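Local structure of mycosin-1 (Mycobacterium smegmatis, 4KB5) at residues A[64-69]-A[174-179]; A[77-82]-A[126-131]; A[106-111]-A[315-320]. The protein is a membrane-anchored subtilisin-like serine protease that cleaves EspB and may regulate both ESX-1 secretion and virulence. All coordinates share one frame; numbering follows the deposited sequence.

Interaction 1: A[64-69]-A[174-179]; sequences VTVAVI and AQVINI
Ala67 and Ile69 meet Ile177, and Ala174 just ahead of its strand, across a parallel pair in the seven-stranded subtilisin-type sheet, and they illustrate how bumps and hollows alternate along such a seam. On this face the small Ala67 makes a dip. Ala174 CB settles into it, 3.6 Å from Ala67 CB, and Ile177 CG1 borders the same dip at 4.1 Å. The next bump is the tip of Ile69: with CG1 anti to the carbonyl carbon (chi1 -59°) and the chain extended beyond, CD1 reaches diagonally back over the CG2 branch of Ile177, 3.6 Å away. Helix 154-171 covers this face, meeting Ala67, Ile69 and Ile179.

On the other face Val66 stands alongside Val176 in the same sense, with Val66 CG2 3.9 Å from Val176 CB, under helices 102-110 and 311-328; further along, Val68 is paired with Asn178. Between the faces runs the parallel ladder, in which the N-H groups of Ala67, Asn178 and Ile69 are bonded to the O atoms of Val176, Ala67 and Asn178 in turn.

At the entrance to the ladder a side chain joins the backbone. Thr65 O takes the N-H of Gln175 and, weakly, that of Val176, while Gln175, bent at its second torsion, brings OE1 to accept the N-H of Thr65 at 2.9 Å, nearly head-on. A water donates to the same OE1 and lies 2.7 Å from Thr65 OG1.

Interaction 2: A[77-82]-A[126-131]; sequences PRVPAE and VRLLSL
Glu82 CG comes to the rim of the Arg127 guanidinium, roughly level with it and 4.3 Å from Arg127 NE. The Glu82 carboxylate, modelled in two conformations, makes no salt bridge in the one described here, where its OE2 is 5.1 Å from Arg127 NH2; a weak attraction may remain. The puckered ring of Pro80 brings CD to Leu128 CD1, which Val79 CG1 also meets at 4.3 Å. Pro80 is the centre of an inverse gamma turn; the chain comes in at a steep angle and pairs with the strand only from Glu82.

Ala81 CB rests by Leu128 CB, while Glu82 CB touches Leu129 CD2 at 3.9 Å, its methylene carbon making an apolar contact although the residue is acidic. The backbone carries the pairing. Glu82 N donates to Leu128 O at 2.8 Å, from a position tilted out of the carbonyl plane, and Ser130 N returns a much straighter bond to Glu82 O (N-H...O 172°). A water donates to Pro80 O and accepts from Leu128 N, bridging loop and strand just ahead of the first direct bond. Ser130 OG is held by Gly94 O.

This is the start of a parallel edge strand: 82-86 joins 127-132 at one margin of the subtilisin-type sheet.

Interaction 3: A[106-111]-A[315-320]; sequences AAIIGG and AAYVSG
Ile108, with chi1 at -75°, holds its CG2 branch anti to the backbone N, and Tyr317, with chi1 at -81°, swings its ring back towards it even though the tyrosine CB starts out away from the other helix. The result is a CH-pi contact between two helices of the subtilisin core, 102-110 and 311-328, which lie on the same side of the central sheet. The methyl stands over the middle of the ring, 3.4 Å from the centroid and only 4° off the ring normal, so it meets all six ring carbons at similar range; the two side chains cross at about a right angle.

Small residues bring the helices close, their axes running in the same general direction and approaching to 7.9 Å. Ala316 CB points at the first helix and fits between Ile108 CG2 and Ile109 CG1, 3.7 Å from each. Ile109 extends beyond it, with CD1 4.2 Å from Ser319 CB.

The contact lies just behind the probable charge-relay residues: His101 immediately precedes helix 102-110, and Ser312 lies in the first turn of helix 311-328, which also carries Ala316, whose side chain is about 6 Å from that of the serine at their nearest atoms. In subtilases the histidine and serine of the triad each lie at or just before the N-terminal end of a buried helix. At the far end Gly320 CA passes 4.2 Å from Ile109 O, while the tightest approach is Ile109 CG1 to Ala316 O, 3.4 Å.

Followed from the N terminus, the chain lays down strand 65-70, and interaction 1 closes the loop that begins there when the chain returns at 174-179. Nested inside that loop, interaction 2 joins 77-82 to 126-131. Helix 102-110 lies between these two segments, but its partner comes only at 315-320, so interaction 3 crosses both other contacts. Interactions 1 and 2 share the sheet, since strand 127-132 bonds to 65-70 through Leu129 O and Val68 N. Helix 102-110 backs that sheet through Ile109 on Leu128 and meets the loop through Ala106 and Ala107 on Val79, while Asn178 turns ND2 to Ser319 OG, at a spacing too short to trust in detail.

Interaction 1: A[64-69]-A[174-179]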
loop_
_atom_site.group_PDB
_atom_site.type_symbol
_atom_site.label_atom_id
_atom_site.label_comp_id
_atom_site.label_asym_id
_atom_site.label_seq_id
_atom_site.Cartn_x
_atom_site.Cartn_y
_atom_site.Cartn_z
ATOM N N VAL A 64 -5.466 -17.286 -4.177
ATOM C CA VAL A 64 -4.749 -16.351 -3.319
ATOM C C VAL A 64 -5.701 -15.353 -2.677
ATOM O O VAL A 64 -6.617 -14.863 -3.325
ATOM C CB VAL A 64 -3.638 -15.593 -4.096
ATOM C CG1 VAL A 64 -2.922 -14.602 -3.179
ATOM C CG2 VAL A 64 -2.650 -16.575 -4.720
ATOM N N THR A 65 -5.466 -15.041 -1.407
ATOM C CA THR A 65 -6.291 -14.079 -0.684
ATOM C C THR A 65 -5.496 -12.819 -0.406
ATOM O O THR A 65 -4.400 -12.879 0.148
ATOM C CB THR A 65 -6.815 -14.698 0.639
ATOM O OG1 THR A 65 -7.656 -15.814 0.327
ATOM C CG2 THR A 65 -7.612 -13.694 1.463
ATOM N N VAL A 66 -6.044 -11.682 -0.816
ATOM C CA VAL A 66 -5.413 -10.394 -0.599
ATOM C C VAL A 66 -6.253 -9.547 0.341
ATOM O O VAL A 66 -7.456 -9.330 0.097
ATOM C CB VAL A 66 -5.209 -9.625 -1.929
ATOM C CG1 VAL A 66 -4.468 -8.309 -1.689
ATOM C CG2 VAL A 66 -4.453 -10.494 -2.931
ATOM N N ALA A 67 -5.618 -9.080 1.415
ATOM C CA ALA A 67 -6.247 -8.156 2.333
ATOM C C ALA A 67 -5.978 -6.730 1.892
ATOM O O ALA A 67 -4.833 -6.338 1.594
ATOM C CB ALA A 67 -5.746 -8.386 3.755
ATOM N N VAL A 68 -7.036 -5.940 1.851
ATOM C CA VAL A 68 -6.925 -4.552 1.445
ATOM C C VAL A 68 -7.163 -3.717 2.687
ATOM O O VAL A 68 -8.293 -3.645 3.193
ATOM C CB VAL A 68 -7.935 -4.219 0.336
ATOM C CG1 VAL A 68 -7.739 -2.797 -0.171
ATOM C CG2 VAL A 68 -7.804 -5.216 -0.806
ATOM N N ILE A 69 -6.096 -3.112 3.204
ATOM C CA ILE A 69 -6.213 -2.273 4.404
ATOM C C ILE A 69 -6.267 -0.820 3.951
ATOM O O ILE A 69 -5.262 -0.241 3.513
ATOM C CB ILE A 69 -5.103 -2.574 5.449
ATOM C CG1 ILE A 69 -5.177 -4.053 5.880
ATOM C CG2 ILE A 69 -5.244 -1.656 6.658
ATOM C CD1 ILE A 69 -4.146 -4.484 6.921
ATOM N N ALA A 174 -4.800 -13.987 5.086
ATOM C CA ALA A 174 -4.318 -13.223 3.946
ATOM C C ALA A 174 -2.873 -13.610 3.597
ATOM O O ALA A 174 -2.020 -13.701 4.482
ATOM C CB ALA A 174 -4.410 -11.737 4.249
ATOM N N GLN A 175 -2.615 -13.841 2.311
ATOM C CA GLN A 175 -1.259 -14.124 1.831
ATOM C C GLN A 175 -0.539 -12.882 1.304
ATOM O O GLN A 175 0.693 -12.860 1.190
ATOM C CB GLN A 175 -1.326 -15.198 0.763
ATOM C CG GLN A 175 -1.737 -16.542 1.327
ATOM C CD GLN A 175 -2.627 -17.305 0.385
ATOM O OE1 GLN A 175 -3.643 -16.793 -0.079
ATOM N NE2 GLN A 175 -2.252 -18.544 0.096
ATOM N N VAL A 176 -1.326 -11.865 0.960
ATOM C CA VAL A 176 -0.832 -10.565 0.515
ATOM C C VAL A 176 -1.663 -9.532 1.253
ATOM O O VAL A 176 -2.888 -9.672 1.382
ATOM C CB VAL A 176 -1.013 -10.364 -1.014
ATOM C CG1 VAL A 176 -0.460 -9.006 -1.456
ATOM C CG2 VAL A 176 -0.354 -11.497 -1.800
ATOM N N ILE A 177 -1.004 -8.501 1.751
ATOM C CA ILE A 177 -1.688 -7.459 2.496
ATOM C C ILE A 177 -1.235 -6.121 1.935
ATOM O O ILE A 177 -0.043 -5.805 1.980
ATOM C CB ILE A 177 -1.331 -7.537 3.999
ATOM C CG1 ILE A 177 -1.738 -8.897 4.591
ATOM C CG2 ILE A 177 -1.918 -6.366 4.765
ATOM C CD1 ILE A 177 -1.159 -9.165 5.970
ATOM N N ASN A 178 -2.180 -5.361 1.388
ATOM C CA ASN A 178 -1.907 -4.028 0.839
ATOM C C ASN A 178 -2.248 -2.991 1.884
ATOM O O ASN A 178 -3.366 -2.989 2.412
ATOM C CB ASN A 178 -2.739 -3.795 -0.454
ATOM C CG ASN A 178 -2.262 -2.585 -1.259
ATOM O OD1 ASN A 178 -2.806 -1.484 -1.145
ATOM N ND2 ASN A 178 -1.237 -2.787 -2.069
ATOM N N ILE A 179 -1.308 -2.100 2.195
ATOM C CA ILE A 179 -1.550 -1.069 3.187
ATOM C C ILE A 179 -1.496 0.321 2.555
ATOM O O ILE A 179 -0.438 0.755 2.057
ATOM C CB ILE A 179 -0.556 -1.157 4.376
ATOM C CG1 ILE A 179 -0.720 -2.481 5.127
ATOM C CG2 ILE A 179 -0.703 0.046 5.297
ATOM C CD1 ILE A 179 0.278 -2.697 6.251
HETATM O O HOH W 1 -6.285 -18.060 -0.163
HETATM O O HOH W 2 -4.812 -0.613 0.576
#

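Interaction 2: A[77-82]-A[126-131]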
loop_
_atom_site.group_PDB
_atom_site.type_symbol
_atom_site.label_atom_id
_atom_site.label_comp_id
_atom_site.label_asym_id
_atom_site.label_seq_id
_atom_site.Cartn_x
_atom_site.Cartn_y
_atom_site.Cartn_z
ATOM N N PRO A 77 -20.257 -7.518 -7.902
ATOM C CA PRO A 77 -19.761 -8.729 -8.568
ATOM C C PRO A 77 -18.377 -8.560 -9.219
ATOM O O PRO A 77 -17.626 -9.513 -9.264
ATOM C CB PRO A 77 -20.835 -9.010 -9.632
ATOM C CG PRO A 77 -22.089 -8.451 -9.020
ATOM C CD PRO A 77 -21.640 -7.192 -8.319
ATOM N N ARG A 78 -18.034 -7.374 -9.710
ATOM C CA ARG A 78 -16.685 -7.187 -10.256
ATOM C C ARG A 78 -15.614 -6.884 -9.191
ATOM O O ARG A 78 -14.420 -7.050 -9.461
ATOM C CB ARG A 78 -16.660 -6.134 -11.373
ATOM C CG ARG A 78 -17.296 -6.612 -12.679
ATOM C CD ARG A 78 -17.304 -5.522 -13.730
ATOM N NE ARG A 78 -15.988 -5.360 -14.344
ATOM C CZ ARG A 78 -15.672 -4.378 -15.186
ATOM N NH1 ARG A 78 -16.581 -3.457 -15.512
ATOM N NH2 ARG A 78 -14.446 -4.315 -15.706
ATOM N N VAL A 79 -16.035 -6.423 -8.006
ATOM C CA VAL A 79 -15.114 -6.178 -6.871
ATOM C C VAL A 79 -15.697 -6.898 -5.648
ATOM O O VAL A 79 -16.225 -6.262 -4.728
ATOM C CB VAL A 79 -14.918 -4.669 -6.567
ATOM C CG1 VAL A 79 -13.722 -4.449 -5.633
ATOM C CG2 VAL A 79 -14.746 -3.851 -7.846
ATOM N N PRO A 80 -15.645 -8.239 -5.661
ATOM C CA PRO A 80 -16.383 -9.034 -4.687
ATOM C C PRO A 80 -15.654 -9.207 -3.361
ATOM O O PRO A 80 -15.390 -10.325 -2.943
ATOM C CB PRO A 80 -16.556 -10.382 -5.407
ATOM C CG PRO A 80 -15.355 -10.481 -6.298
ATOM C CD PRO A 80 -14.951 -9.077 -6.659
ATOM N N ALA A 81 -15.347 -8.103 -2.696
ATOM C CA ALA A 81 -14.643 -8.153 -1.418
ATOM C C ALA A 81 -15.488 -8.810 -0.324
ATOM O O ALA A 81 -16.737 -8.769 -0.360
ATOM C CB ALA A 81 -14.229 -6.745 -0.986
ATOM N N GLU A 82 -14.785 -9.402 0.645
ATOM C CA GLU A 82 -15.403 -10.023 1.818
ATOM C C GLU A 82 -15.055 -9.211 3.070
ATOM O O GLU A 82 -13.998 -8.565 3.123
ATOM C CB GLU A 82 -14.966 -11.488 1.976
ATOM C CG GLU A 82 -15.574 -12.457 0.963
ATOM C CD GLU A 82 -17.074 -12.721 1.163
ATOM O OE1 GLU A 82 -17.776 -12.937 0.151
ATOM O OE2 GLU A 82 -17.560 -12.727 2.318
ATOM N N VAL A 126 -8.350 -13.383 -7.546
ATOM C CA VAL A 126 -8.045 -13.397 -6.101
ATOM C C VAL A 126 -9.309 -13.293 -5.235
ATOM O O VAL A 126 -10.315 -12.749 -5.674
ATOM C CB VAL A 126 -7.079 -12.271 -5.642
ATOM C CG1 VAL A 126 -5.680 -12.467 -6.214
ATOM C CG2 VAL A 126 -7.625 -10.876 -5.961
ATOM N N ARG A 127 -9.233 -13.811 -4.009
ATOM C CA ARG A 127 -10.212 -13.476 -2.972
ATOM C C ARG A 127 -9.764 -12.160 -2.334
ATOM O O ARG A 127 -8.591 -12.002 -2.001
ATOM C CB ARG A 127 -10.292 -14.590 -1.933
ATOM C CG ARG A 127 -11.337 -14.378 -0.850
ATOM C CD ARG A 127 -11.409 -15.591 0.072
ATOM N NE ARG A 127 -12.679 -15.664 0.794
ATOM C CZ ARG A 127 -13.285 -16.798 1.154
ATOM N NH1 ARG A 127 -12.745 -17.977 0.861
ATOM N NH2 ARG A 127 -14.445 -16.755 1.803
ATOM N N LEU A 128 -10.686 -11.206 -2.217
ATOM C CA LEU A 128 -10.394 -9.909 -1.607
ATOM C C LEU A 128 -11.024 -9.805 -0.212
ATOM O O LEU A 128 -12.204 -10.141 -0.033
ATOM C CB LEU A 128 -10.893 -8.762 -2.498
ATOM C CG LEU A 128 -10.259 -8.586 -3.882
ATOM C CD1 LEU A 128 -11.180 -7.829 -4.835
ATOM C CD2 LEU A 128 -8.896 -7.902 -3.775
ATOM N N LEU A 129 -10.235 -9.353 0.764
ATOM C CA LEU A 129 -10.730 -9.081 2.115
ATOM C C LEU A 129 -10.572 -7.606 2.403
ATOM O O LEU A 129 -9.482 -7.073 2.248
ATOM C CB LEU A 129 -9.924 -9.838 3.164
ATOM C CG LEU A 129 -9.979 -11.352 3.334
ATOM C CD1 LEU A 129 -9.141 -11.691 4.565
ATOM C CD2 LEU A 129 -11.398 -11.888 3.488
ATOM N N SER A 130 -11.640 -6.946 2.837
ATOM C CA SER A 130 -11.578 -5.502 3.128
ATOM C C SER A 130 -11.551 -5.175 4.622
ATOM O O SER A 130 -12.475 -5.542 5.358
ATOM C CB SER A 130 -12.753 -4.766 2.496
ATOM O OG SER A 130 -12.704 -3.400 2.873
ATOM N N LEU A 131 -10.504 -4.479 5.050
ATOM C CA LEU A 131 -10.391 -3.989 6.424
ATOM C C LEU A 131 -10.325 -2.475 6.357
ATOM O O LEU A 131 -9.402 -1.929 5.773
ATOM C CB LEU A 131 -9.125 -4.539 7.106
ATOM C CG LEU A 131 -9.013 -6.050 7.354
ATOM C CD1 LEU A 131 -8.665 -6.832 6.086
ATOM C CD2 LEU A 131 -7.976 -6.306 8.441
HETATM O O HOH W 3 -13.386 -12.102 -2.754
#

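Interaction 3: A[106-111]-A[315-320]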
loop_
_atom_site.group_PDB
_atom_site.type_symbol
_atom_site.label_atom_id
_atom_site.label_comp_id
_atom_site.label_asym_id
_atom_site.label_seq_id
_atom_site.Cartn_x
_atom_site.Cartn_y
_atom_site.Cartn_z
ATOM N N ALA A 106 -9.009 -1.919 -4.295
ATOM C CA ALA A 106 -9.380 -3.332 -4.439
ATOM C C ALA A 106 -9.594 -3.747 -5.892
ATOM O O ALA A 106 -9.252 -4.864 -6.284
ATOM C CB ALA A 106 -10.644 -3.636 -3.617
ATOM N N ALA A 107 -10.182 -2.853 -6.684
ATOM C CA ALA A 107 -10.470 -3.152 -8.091
ATOM C C ALA A 107 -9.173 -3.208 -8.900
ATOM O O ALA A 107 -9.033 -4.060 -9.770
ATOM C CB ALA A 107 -11.429 -2.122 -8.686
ATOM N N ILE A 108 -8.225 -2.322 -8.608
ATOM C CA ILE A 108 -6.887 -2.428 -9.237
ATOM C C ILE A 108 -6.252 -3.795 -8.951
ATOM O O ILE A 108 -5.681 -4.439 -9.852
ATOM C CB ILE A 108 -5.991 -1.240 -8.860
ATOM C CG1 ILE A 108 -6.459 -0.022 -9.667
ATOM C CG2 ILE A 108 -4.513 -1.526 -9.173
ATOM C CD1 ILE A 108 -6.102 1.318 -9.068
ATOM N N ILE A 109 -6.416 -4.271 -7.711
ATOM C CA ILE A 109 -5.802 -5.521 -7.308
ATOM C C ILE A 109 -6.498 -6.682 -7.996
ATOM O O ILE A 109 -5.841 -7.536 -8.593
ATOM C CB ILE A 109 -5.803 -5.709 -5.763
ATOM C CG1 ILE A 109 -4.875 -4.695 -5.086
ATOM C CG2 ILE A 109 -5.415 -7.135 -5.372
ATOM C CD1 ILE A 109 -5.122 -4.543 -3.591
ATOM N N GLY A 110 -7.828 -6.708 -7.922
ATOM C CA GLY A 110 -8.559 -7.907 -8.281
ATOM C C GLY A 110 -9.853 -7.724 -9.051
ATOM O O GLY A 110 -10.603 -8.674 -9.184
ATOM N N GLY A 111 -10.121 -6.511 -9.539
ATOM C CA GLY A 111 -11.331 -6.251 -10.328
ATOM C C GLY A 111 -11.505 -7.230 -11.478
ATOM O O GLY A 111 -10.559 -7.481 -12.237
ATOM N N ALA A 315 0.793 0.973 -4.978
ATOM C CA ALA A 315 0.905 -0.200 -4.097
ATOM C C ALA A 315 -0.053 -1.305 -4.507
ATOM O O ALA A 315 0.323 -2.468 -4.508
ATOM C CB ALA A 315 0.665 0.199 -2.642
ATOM N N ALA A 316 -1.297 -0.946 -4.860
ATOM C CA ALA A 316 -2.282 -1.929 -5.331
ATOM C C ALA A 316 -1.792 -2.740 -6.543
ATOM O O ALA A 316 -1.943 -3.963 -6.591
ATOM C CB ALA A 316 -3.643 -1.255 -5.617
ATOM N N TYR A 317 -1.185 -2.081 -7.526
ATOM C CA TYR A 317 -0.637 -2.829 -8.662
ATOM C C TYR A 317 0.384 -3.874 -8.235
ATOM O O TYR A 317 0.382 -5.002 -8.731
ATOM C CB TYR A 317 -0.018 -1.886 -9.698
ATOM C CG TYR A 317 -1.064 -1.274 -10.595
ATOM C CD1 TYR A 317 -1.765 -2.069 -11.494
ATOM C CD2 TYR A 317 -1.371 0.086 -10.524
ATOM C CE1 TYR A 317 -2.730 -1.533 -12.316
ATOM C CE2 TYR A 317 -2.344 0.634 -11.348
ATOM C CZ TYR A 317 -3.006 -0.190 -12.236
ATOM O OH TYR A 317 -3.978 0.305 -13.045
ATOM N N VAL A 318 1.239 -3.488 -7.293
ATOM C CA VAL A 318 2.311 -4.369 -6.803
ATOM C C VAL A 318 1.740 -5.505 -5.939
ATOM O O VAL A 318 2.187 -6.667 -6.039
ATOM C CB VAL A 318 3.406 -3.532 -6.083
ATOM C CG1 VAL A 318 4.532 -4.423 -5.569
ATOM C CG2 VAL A 318 3.976 -2.489 -7.036
ATOM N N SER A 319 0.715 -5.193 -5.134
ATOM C CA SER A 319 -0.024 -6.256 -4.426
ATOM C C SER A 319 -0.647 -7.230 -5.396
ATOM O O SER A 319 -0.583 -8.445 -5.193
ATOM C CB SER A 319 -1.119 -5.687 -3.512
ATOM O OG SER A 319 -0.541 -4.974 -2.445
ATOM N N GLY A 320 -1.270 -6.710 -6.450
ATOM C CA GLY A 320 -1.780 -7.603 -7.505
ATOM C C GLY A 320 -0.682 -8.487 -8.080
ATOM O O GLY A 320 -0.875 -9.692 -8.288
#